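Local coordinates for protein amide synthase (Vibrio cholerae, PDB 1L5A) that probably catalyses amide bond formation in vibriobactin biosynthesis as a condensation enzyme of the nonribosomal peptide synthetase type, at residues Y73-L76 with S77-L80; Y311-E314 with Q315-Q318; P342-D346 with C347-L351. All coordinates share one frame; numbering follows the deposited sequence.

Overall arrangement
Along the chain the three local contacts follow one another: interaction 1 (73-80), interaction 2 (311-318) and interaction 3 (342-351). Interactions 1 and 3 share one mixed five-stranded sheet, with centres about 20 Å apart: interaction 1 lies at the end of outermost strand 72-75 and the loop after it, interaction 3 at the loop before outermost strand 348-356 and the start of that strand. Interaction 2 lies across the chain's centre from both, at the start of helix 313-319, its centre about 49 Å from that of interaction 1 and 39 Å from that of interaction 3. All three belong to the condensation domain. Strand 348-356 thus carries late sequence into a sheet otherwise built from the first part of the chain.

Interaction 1 (Y73-L76 with S77-L80); sequences YQDL and SIHL
L76 and H79 meet across a tight turn, with the leucine methyl CD2 at the edge of the imidazole and close to its plane, 3.5 Å from CD2 of H79. The L76 side chain sets CG opposite its carbonyl carbon (chi1 -64°), which sends the branched end along the histidine's edge and not over a face. One face of the same ring is taken by CB of the adjacent I78, centred above it, so the imidazole is bordered by aliphatic carbon on an edge and on a face. A type I beta turn from L76 to H79 carries these side chains, closed by H79 N donating to L76 O (2.9 Å); the donor stands above the carbonyl plane, 43° out of it. One residue earlier, D75 OD1 accepts S77 N at 3.2 Å, an Asx turn that ties the strand end to the turn. The hydroxyl S77 OG is modelled on the same oxygen, D75 OD1, at a very short 2.5 Å, a length that is doubtful. I78 CD1 lies alongside the backbone, 3.8 Å from D75 O. Together these residues turn the chain out of outermost strand 72-75 toward helix 82-94: L76 pairs through its backbone with R112 of strand 107-114, and its side chain packs on Y111, A82 and A86.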
ATOM      1  N   TYR A  73     -20.568  33.526 -22.886  1.00 27.31           N
ATOM      2  CA  TYR A  73     -20.763  33.144 -24.289  1.00 28.10           C
ATOM      3  C   TYR A  73     -21.162  34.312 -25.199  1.00 34.25           C
ATOM      4  O   TYR A  73     -21.915  35.200 -24.801  1.00 33.71           O
ATOM      5  CB  TYR A  73     -21.855  32.087 -24.409  1.00 22.67           C
ATOM      6  CG  TYR A  73     -22.275  31.834 -25.837  1.00 21.72           C
ATOM      7  CD1 TYR A  73     -21.422  31.210 -26.729  1.00 26.66           C
ATOM      8  CD2 TYR A  73     -23.525  32.222 -26.296  1.00 25.40           C
ATOM      9  CE1 TYR A  73     -21.805  30.964 -28.044  1.00 29.01           C
ATOM     10  CE2 TYR A  73     -23.918  31.989 -27.622  1.00 19.73           C
ATOM     11  CZ  TYR A  73     -23.056  31.355 -28.484  1.00 28.98           C
ATOM     12  OH  TYR A  73     -23.450  31.068 -29.770  1.00 30.45           O
ATOM     13  N   GLN A  74     -20.666  34.301 -26.429  1.00 30.99           N
ATOM     14  CA  GLN A  74     -21.025  35.342 -27.373  1.00 33.31           C
ATOM     15  C   GLN A  74     -21.100  34.784 -28.782  1.00 34.34           C
ATOM     16  O   GLN A  74     -20.177  34.110 -29.249  1.00 31.69           O
ATOM     17  CB  GLN A  74     -20.030  36.509 -27.319  1.00 27.14           C
ATOM     18  CG  GLN A  74     -20.166  37.399 -26.086  1.00 35.35           C
ATOM     19  CD  GLN A  74     -19.084  38.477 -26.000  1.00 47.96           C
ATOM     20  OE1 GLN A  74     -18.887  39.269 -26.934  1.00 50.48           O
ATOM     21  NE2 GLN A  74     -18.377  38.513 -24.871  1.00 46.75           N
ATOM     22  N   ASP A  75     -22.235  35.027 -29.432  1.00 37.87           N
ATOM     23  CA  ASP A  75     -22.440  34.610 -30.817  1.00 41.33           C
ATOM     24  C   ASP A  75     -21.931  35.820 -31.606  1.00 45.63           C
ATOM     25  O   ASP A  75     -22.518  36.908 -31.541  1.00 47.12           O
ATOM     26  CB  ASP A  75     -23.929  34.405 -31.113  1.00 40.70           C
ATOM     27  CG  ASP A  75     -24.166  33.763 -32.453  1.00 45.70           C
ATOM     28  OD1 ASP A  75     -23.406  34.073 -33.387  1.00 46.80           O
ATOM     29  OD2 ASP A  75     -25.110  32.948 -32.582  1.00 56.48           O
ATOM     30  N   LEU A  76     -20.836  35.644 -32.335  1.00 43.10           N
ATOM     31  CA  LEU A  76     -20.269  36.745 -33.084  1.00 34.98           C
ATOM     32  C   LEU A  76     -20.411  36.540 -34.561  1.00 41.02           C
ATOM     33  O   LEU A  76     -19.971  37.389 -35.337  1.00 42.27           O
ATOM     34  CB  LEU A  76     -18.791  36.897 -32.756  1.00 33.33           C
ATOM     35  CG  LEU A  76     -18.444  37.278 -31.327  1.00 31.96           C
ATOM     36  CD1 LEU A  76     -16.931  37.385 -31.188  1.00 36.58           C
ATOM     37  CD2 LEU A  76     -19.081  38.599 -30.994  1.00 32.63           C
ATOM     38  N   SER A  77     -21.021  35.420 -34.952  1.00 42.72           N
ATOM     39  CA  SER A  77     -21.213  35.093 -36.367  1.00 51.13           C
ATOM     40  C   SER A  77     -21.876  36.214 -37.163  1.00 54.47           C
ATOM     41  O   SER A  77     -21.850  36.217 -38.395  1.00 54.94           O
ATOM     42  CB  SER A  77     -22.009  33.784 -36.519  1.00 54.00           C
ATOM     43  OG  SER A  77     -23.247  33.820 -35.826  1.00 57.13           O
ATOM     44  N   ILE A  78     -22.439  37.181 -36.444  1.00 58.72           N
ATOM     45  CA  ILE A  78     -23.102  38.325 -37.052  1.00 60.81           C
ATOM     46  C   ILE A  78     -22.116  39.366 -37.568  1.00 60.64           C
ATOM     47  O   ILE A  78     -22.335  39.962 -38.615  1.00 58.34           O
ATOM     48  CB  ILE A  78     -24.010  39.024 -36.039  1.00 68.48           C
ATOM     49  CG1 ILE A  78     -24.273  38.091 -34.844  1.00 70.61           C
ATOM     50  CG2 ILE A  78     -25.309  39.444 -36.725  1.00 70.31           C
ATOM     51  CD1 ILE A  78     -25.080  38.728 -33.719  1.00 72.37           C
ATOM     52  N   HIS A  79     -21.037  39.584 -36.820  1.00 67.48           N
ATOM     53  CA  HIS A  79     -20.020  40.575 -37.178  1.00 68.53           C
ATOM     54  C   HIS A  79     -18.989  40.044 -38.161  1.00 70.06           C
ATOM     55  O   HIS A  79     -18.731  38.840 -38.218  1.00 66.24           O
ATOM     56  CB  HIS A  79     -19.319  41.063 -35.915  1.00 69.98           C
ATOM     57  CG  HIS A  79     -20.250  41.255 -34.761  1.00 83.38           C
ATOM     58  ND1 HIS A  79     -21.303  42.144 -34.796  1.00 90.73           N
ATOM     59  CD2 HIS A  79     -20.322  40.635 -33.560  1.00 90.76           C
ATOM     60  CE1 HIS A  79     -21.985  42.062 -33.666  1.00 93.80           C
ATOM     61  NE2 HIS A  79     -21.411  41.153 -32.899  1.00 92.86           N
ATOM     62  N   LEU A  80     -18.409  40.956 -38.939  1.00 76.15           N
ATOM     63  CA  LEU A  80     -17.395  40.599 -39.931  1.00 78.47           C
ATOM     64  C   LEU A  80     -16.027  40.546 -39.254  1.00 78.28           C
ATOM     65  O   LEU A  80     -15.120  39.848 -39.713  1.00 80.37           O
ATOM     66  CB  LEU A  80     -17.390  41.619 -41.073  1.00 78.39           C
TER

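Interaction 2 (Y311-E314 with Q315-Q318); sequences YRIE and QIEQ
Q315 lies against the phenol end of Y311, its CG 3.3 Å from Y311 OH and 3.4 Å from Y311 CZ. The aliphatic part of Q315 crosses the phenol obliquely, and ring and amide planes, 61° apart, do not stack. With CG anti to the backbone N (chi1 -177°) and a bend at chi2, Q315 brings its amide toward the tyrosine hydroxyl, where D319 takes both: OD1 accepts Q315 NE2 and OD2 pairs with Y311 OH. I316 comes next, its CG1 at the edge of the Y311 ring, 3.8 Å from Y311 CD2, while its CD1 meets I313 CD1 at 3.9 Å. Its amide N donates to R312 O (2.9 Å), the first i-to-i+4 bond of the helix, with R312 at the N-cap. E317 N bonds I313 O at 2.7 Å, and Q318 N completes the turn on E314 O, at 3.2 Å. Beside this backbone R312 NH1 forms a salt bridge with E314 OE1, using the oxygen's syn lone pair. Two charged ends have further partners: E317 OE2 bonds Y328 N, and R312 NH2 bonds V276 O. The chemistry is divided: I316 packs on W184 and I313 on P280, whereas the cationic R312 next to E314 would be expected to temper the acidic charge gathered in this first turn.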
ATOM      1  N   TYR A 311       6.633  13.939  -1.799  1.00 36.10           N
ATOM      2  CA  TYR A 311       7.259  14.795  -0.777  1.00 30.60           C
ATOM      3  C   TYR A 311       7.557  16.119  -1.500  1.00 27.26           C
ATOM      4  O   TYR A 311       8.268  16.164  -2.502  1.00 25.50           O
ATOM      5  CB  TYR A 311       8.550  14.139  -0.240  1.00 33.30           C
ATOM      6  CG  TYR A 311       9.020  14.653   1.115  1.00 27.06           C
ATOM      7  CD1 TYR A 311       8.358  14.302   2.293  1.00 23.82           C
ATOM      8  CD2 TYR A 311      10.118  15.510   1.210  1.00 28.41           C
ATOM      9  CE1 TYR A 311       8.777  14.793   3.531  1.00 26.16           C
ATOM     10  CE2 TYR A 311      10.545  16.007   2.428  1.00 31.36           C
ATOM     11  CZ  TYR A 311       9.878  15.651   3.589  1.00 39.31           C
ATOM     12  OH  TYR A 311      10.308  16.179   4.791  1.00 44.31           O
ATOM     13  N   ARG A 312       6.963  17.192  -1.013  1.00 31.84           N
ATOM     14  CA  ARG A 312       7.134  18.505  -1.624  1.00 33.41           C
ATOM     15  C   ARG A 312       8.564  19.057  -1.639  1.00 33.92           C
ATOM     16  O   ARG A 312       9.271  19.062  -0.620  1.00 27.26           O
ATOM     17  CB  ARG A 312       6.198  19.497  -0.930  1.00 34.99           C
ATOM     18  CG  ARG A 312       4.728  19.322  -1.304  1.00 23.81           C
ATOM     19  CD  ARG A 312       4.404  20.306  -2.387  1.00 33.85           C
ATOM     20  NE  ARG A 312       4.052  19.699  -3.659  1.00 32.70           N
ATOM     21  CZ  ARG A 312       4.379  20.225  -4.834  1.00 35.95           C
ATOM     22  NH1 ARG A 312       5.067  21.355  -4.889  1.00 24.07           N
ATOM     23  NH2 ARG A 312       4.014  19.623  -5.950  1.00 35.28           N
ATOM     24  N   ILE A 313       8.978  19.531  -2.808  1.00 33.77           N
ATOM     25  CA  ILE A 313      10.304  20.101  -2.962  1.00 32.54           C
ATOM     26  C   ILE A 313      10.442  21.309  -2.032  1.00 32.46           C
ATOM     27  O   ILE A 313      11.528  21.599  -1.537  1.00 35.61           O
ATOM     28  CB  ILE A 313      10.559  20.533  -4.432  1.00 36.34           C
ATOM     29  CG1 ILE A 313      12.014  20.982  -4.601  1.00 30.10           C
ATOM     30  CG2 ILE A 313       9.604  21.660  -4.830  1.00 34.91           C
ATOM     31  CD1 ILE A 313      13.017  19.851  -4.624  1.00 28.62           C
ATOM     32  N   GLU A 314       9.343  22.014  -1.785  1.00 27.94           N
ATOM     33  CA  GLU A 314       9.392  23.167  -0.896  1.00 28.21           C
ATOM     34  C   GLU A 314       9.807  22.667   0.463  1.00 33.31           C
ATOM     35  O   GLU A 314      10.561  23.331   1.182  1.00 38.78           O
ATOM     36  CB  GLU A 314       8.024  23.857  -0.778  1.00 26.23           C
ATOM     37  CG  GLU A 314       7.513  24.524  -2.058  1.00 26.41           C
ATOM     38  CD  GLU A 314       6.897  23.542  -3.046  1.00 33.83           C
ATOM     39  OE1 GLU A 314       6.684  22.372  -2.657  1.00 37.38           O
ATOM     40  OE2 GLU A 314       6.606  23.946  -4.200  1.00 33.50           O
ATOM     41  N   GLN A 315       9.303  21.481   0.808  1.00 39.54           N
ATOM     42  CA  GLN A 315       9.602  20.849   2.092  1.00 34.09           C
ATOM     43  C   GLN A 315      11.077  20.468   2.095  1.00 30.95           C
ATOM     44  O   GLN A 315      11.777  20.696   3.076  1.00 29.24           O
ATOM     45  CB  GLN A 315       8.734  19.598   2.302  1.00 28.15           C
ATOM     46  CG  GLN A 315       8.947  18.935   3.662  1.00 21.43           C
ATOM     47  CD  GLN A 315       8.600  19.886   4.773  1.00 36.88           C
ATOM     48  OE1 GLN A 315       7.475  20.387   4.843  1.00 40.75           O
ATOM     49  NE2 GLN A 315       9.563  20.161   5.644  1.00 34.30           N
ATOM     50  N   ILE A 316      11.538  19.881   0.992  1.00 25.11           N
ATOM     51  CA  ILE A 316      12.940  19.517   0.871  1.00 29.80           C
ATOM     52  C   ILE A 316      13.763  20.797   1.100  1.00 32.20           C
ATOM     53  O   ILE A 316      14.700  20.789   1.888  1.00 35.02           O
ATOM     54  CB  ILE A 316      13.278  18.937  -0.529  1.00 28.34           C
ATOM     55  CG1 ILE A 316      12.538  17.617  -0.751  1.00 24.26           C
ATOM     56  CG2 ILE A 316      14.769  18.705  -0.642  1.00 30.38           C
ATOM     57  CD1 ILE A 316      12.923  16.904  -2.045  1.00 20.68           C
ATOM     58  N   GLU A 317      13.398  21.896   0.444  1.00 28.62           N
ATOM     59  CA  GLU A 317      14.142  23.140   0.632  1.00 39.81           C
ATOM     60  C   GLU A 317      14.311  23.408   2.128  1.00 44.40           C
ATOM     61  O   GLU A 317      15.427  23.691   2.589  1.00 45.01           O
ATOM     62  CB  GLU A 317      13.439  24.342  -0.031  1.00 29.65           C
ATOM     63  CG  GLU A 317      13.322  24.276  -1.562  1.00 31.18           C
ATOM     64  CD  GLU A 317      12.553  25.465  -2.153  1.00 38.09           C
ATOM     65  OE1 GLU A 317      11.629  25.988  -1.483  1.00 36.44           O
ATOM     66  OE2 GLU A 317      12.869  25.874  -3.296  1.00 47.15           O
ATOM     67  N   GLN A 318      13.216  23.321   2.884  1.00 43.64           N
ATOM     68  CA  GLN A 318      13.286  23.556   4.328  1.00 47.73           C
ATOM     69  C   GLN A 318      14.214  22.547   5.003  1.00 45.56           C
ATOM     70  O   GLN A 318      15.022  22.906   5.859  1.00 44.88           O
ATOM     71  CB  GLN A 318      11.907  23.446   4.984  1.00 46.59           C
ATOM     72  CG  GLN A 318      10.983  24.636   4.801  1.00 60.23           C
ATOM     73  CD  GLN A 318       9.720  24.503   5.648  1.00 70.23           C
ATOM     74  OE1 GLN A 318       9.806  24.413   6.881  1.00 67.31           O
ATOM     75  NE2 GLN A 318       8.540  24.478   4.995  1.00 60.40           N
TER

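Interaction 3 (P342-D346 with C347-L351); sequences PHFAD and CQTEL
T349 reaches back to P342, its hydroxyl OG1 donating to P342 O at 2.9 Å. The bond is nearly straight at the acceptor, with a C=O to donor angle of 167°. The carbonyl of P342 is thus satisfied by the threonine hydroxyl. The threonine places OG1 opposite its own carbonyl carbon (chi1 -66°), which aims the hydroxyl at the loop; its methyl CG2 lies 4.1 Å from P342 CD, the two side chains crossing at about a right angle. The same OG1 sits at the edge of the F344 ring, near its plane and 3.7 Å from F344 CD1, while P342 CD also touches L351 CD1 at 4.2 Å. Nearer the bend, F344 O accepts C347 N in a weak, poorly aligned bond (2.9 Å) that closes a type II beta turn from F344 to C347. D346 takes the third position of that turn with a positive phi, a place often held by glycine. F344 CB and C347 CB pack against each other across the turn. Helix 131-150 covers this loop: S142 OG bonds H343 O, and the ring of Y145 meets that of F344 edge-to-face. On the strand side, Q348 and E350 form backbone bonds with T30 and R28 of strand 22-30. The result is a tight reversal, its two arms 154° apart in direction, through which the chain, coming from strand 333-337 of one sheet, enters outermost strand 348-356 of the other, the strand crossover between the two halves seen in condensation domains of the CoA-dependent acyltransferase superfamily.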
ATOM      1  N   PRO A 342      -8.194  18.053 -26.985  1.00 33.09           N
ATOM      2  CA  PRO A 342      -9.497  17.382 -26.854  1.00 32.48           C
ATOM      3  C   PRO A 342     -10.247  17.231 -28.184  1.00 33.15           C
ATOM      4  O   PRO A 342     -10.235  18.140 -29.018  1.00 33.12           O
ATOM      5  CB  PRO A 342     -10.236  18.274 -25.864  1.00 33.38           C
ATOM      6  CG  PRO A 342      -9.717  19.661 -26.216  1.00 33.12           C
ATOM      7  CD  PRO A 342      -8.229  19.415 -26.418  1.00 33.10           C
ATOM      8  N   HIS A 343     -10.901  16.092 -28.386  1.00 31.77           N
ATOM      9  CA  HIS A 343     -11.639  15.875 -29.628  1.00 34.73           C
ATOM     10  C   HIS A 343     -13.155  16.153 -29.570  1.00 33.49           C
ATOM     11  O   HIS A 343     -13.788  16.024 -28.526  1.00 33.67           O
ATOM     12  CB  HIS A 343     -11.406  14.447 -30.144  1.00 35.51           C
ATOM     13  CG  HIS A 343     -12.194  14.122 -31.380  1.00 52.53           C
ATOM     14  ND1 HIS A 343     -13.464  13.584 -31.335  1.00 60.03           N
ATOM     15  CD2 HIS A 343     -11.923  14.329 -32.692  1.00 53.63           C
ATOM     16  CE1 HIS A 343     -13.939  13.474 -32.563  1.00 59.07           C
ATOM     17  NE2 HIS A 343     -13.024  13.921 -33.405  1.00 58.34           N
ATOM     18  N   PHE A 344     -13.717  16.552 -30.705  1.00 33.45           N
ATOM     19  CA  PHE A 344     -15.150  16.816 -30.829  1.00 36.69           C
ATOM     20  C   PHE A 344     -15.628  16.317 -32.198  1.00 39.97           C
ATOM     21  O   PHE A 344     -15.108  16.738 -33.242  1.00 39.41           O
ATOM     22  CB  PHE A 344     -15.457  18.303 -30.707  1.00 32.21           C
ATOM     23  CG  PHE A 344     -15.000  18.912 -29.422  1.00 31.33           C
ATOM     24  CD1 PHE A 344     -13.667  19.280 -29.245  1.00 26.84           C
ATOM     25  CD2 PHE A 344     -15.902  19.088 -28.362  1.00 29.29           C
ATOM     26  CE1 PHE A 344     -13.230  19.813 -28.032  1.00 29.28           C
ATOM     27  CE2 PHE A 344     -15.482  19.620 -27.137  1.00 27.01           C
ATOM     28  CZ  PHE A 344     -14.141  19.983 -26.970  1.00 32.82           C
ATOM     29  N   ALA A 345     -16.611  15.417 -32.184  1.00 37.86           N
ATOM     30  CA  ALA A 345     -17.170  14.840 -33.406  1.00 35.60           C
ATOM     31  C   ALA A 345     -17.190  15.779 -34.603  1.00 34.20           C
ATOM     32  O   ALA A 345     -17.664  16.913 -34.518  1.00 33.78           O
ATOM     33  CB  ALA A 345     -18.579  14.334 -33.145  1.00 39.42           C
ATOM     34  N   ASP A 346     -16.669  15.288 -35.719  1.00 31.00           N
ATOM     35  CA  ASP A 346     -16.631  16.042 -36.961  1.00 36.76           C
ATOM     36  C   ASP A 346     -15.937  17.399 -36.872  1.00 36.74           C
ATOM     37  O   ASP A 346     -16.325  18.336 -37.565  1.00 38.79           O
ATOM     38  CB  ASP A 346     -18.062  16.219 -37.498  1.00 40.33           C
ATOM     39  CG  ASP A 346     -18.828  14.903 -37.555  1.00 44.86           C
ATOM     40  OD1 ASP A 346     -18.277  13.909 -38.072  1.00 38.57           O
ATOM     41  OD2 ASP A 346     -19.983  14.858 -37.079  1.00 48.50           O
ATOM     42  N   CYS A 347     -14.911  17.513 -36.028  1.00 38.86           N
ATOM     43  CA  CYS A 347     -14.183  18.784 -35.919  1.00 35.62           C
ATOM     44  C   CYS A 347     -12.679  18.628 -35.775  1.00 32.84           C
ATOM     45  O   CYS A 347     -12.168  17.573 -35.391  1.00 35.10           O
ATOM     46  CB  CYS A 347     -14.681  19.612 -34.731  1.00 28.45           C
ATOM     47  SG  CYS A 347     -16.431  20.041 -34.731  1.00 37.48           S
ATOM     48  N   GLN A 348     -11.971  19.697 -36.104  1.00 36.86           N
ATOM     49  CA  GLN A 348     -10.524  19.725 -35.935  1.00 39.79           C
ATOM     50  C   GLN A 348     -10.335  20.642 -34.740  1.00 34.05           C
ATOM     51  O   GLN A 348     -11.046  21.628 -34.594  1.00 36.46           O
ATOM     52  CB  GLN A 348      -9.813  20.333 -37.142  1.00 38.19           C
ATOM     53  CG  GLN A 348     -10.054  19.599 -38.443  1.00 57.77           C
ATOM     54  CD  GLN A 348     -10.018  18.096 -38.273  1.00 66.04           C
ATOM     55  OE1 GLN A 348      -9.049  17.545 -37.743  1.00 67.59           O
ATOM     56  NE2 GLN A 348     -11.078  17.420 -38.723  1.00 70.21           N
ATOM     57  N   THR A 349      -9.383  20.311 -33.885  1.00 36.26           N
ATOM     58  CA  THR A 349      -9.110  21.119 -32.712  1.00 33.72           C
ATOM     59  C   THR A 349      -7.702  21.706 -32.778  1.00 33.16           C
ATOM     60  O   THR A 349      -6.710  20.996 -32.936  1.00 34.69           O
ATOM     61  CB  THR A 349      -9.263  20.266 -31.431  1.00 37.50           C
ATOM     62  OG1 THR A 349     -10.638  19.891 -31.285  1.00 44.02           O
ATOM     63  CG2 THR A 349      -8.801  21.031 -30.188  1.00 32.81           C
ATOM     64  N   GLU A 350      -7.620  23.018 -32.677  1.00 35.20           N
ATOM     65  CA  GLU A 350      -6.334  23.689 -32.684  1.00 41.46           C
ATOM     66  C   GLU A 350      -6.200  24.257 -31.268  1.00 40.21           C
ATOM     67  O   GLU A 350      -6.963  25.138 -30.850  1.00 40.90           O
ATOM     68  CB  GLU A 350      -6.325  24.798 -33.750  1.00 45.46           C
ATOM     69  CG  GLU A 350      -5.133  25.758 -33.696  1.00 61.37           C
ATOM     70  CD  GLU A 350      -5.262  26.908 -34.702  1.00 69.92           C
ATOM     71  OE1 GLU A 350      -5.147  26.646 -35.923  1.00 71.54           O
ATOM     72  OE2 GLU A 350      -5.490  28.067 -34.271  1.00 63.22           O
ATOM     73  N   LEU A 351      -5.252  23.719 -30.513  1.00 35.10           N
ATOM     74  CA  LEU A 351      -5.036  24.167 -29.143  1.00 32.10           C
ATOM     75  C   LEU A 351      -3.914  25.190 -29.109  1.00 32.31           C
ATOM     76  O   LEU A 351      -2.915  25.049 -29.814  1.00 32.14           O
ATOM     77  CB  LEU A 351      -4.677  22.964 -28.274  1.00 34.77           C
ATOM     78  CG  LEU A 351      -4.654  23.108 -26.753  1.00 37.54           C
ATOM     79  CD1 LEU A 351      -4.717  21.707 -26.122  1.00 29.74           C
ATOM     80  CD2 LEU A 351      -3.420  23.878 -26.317  1.00 26.61           C
TER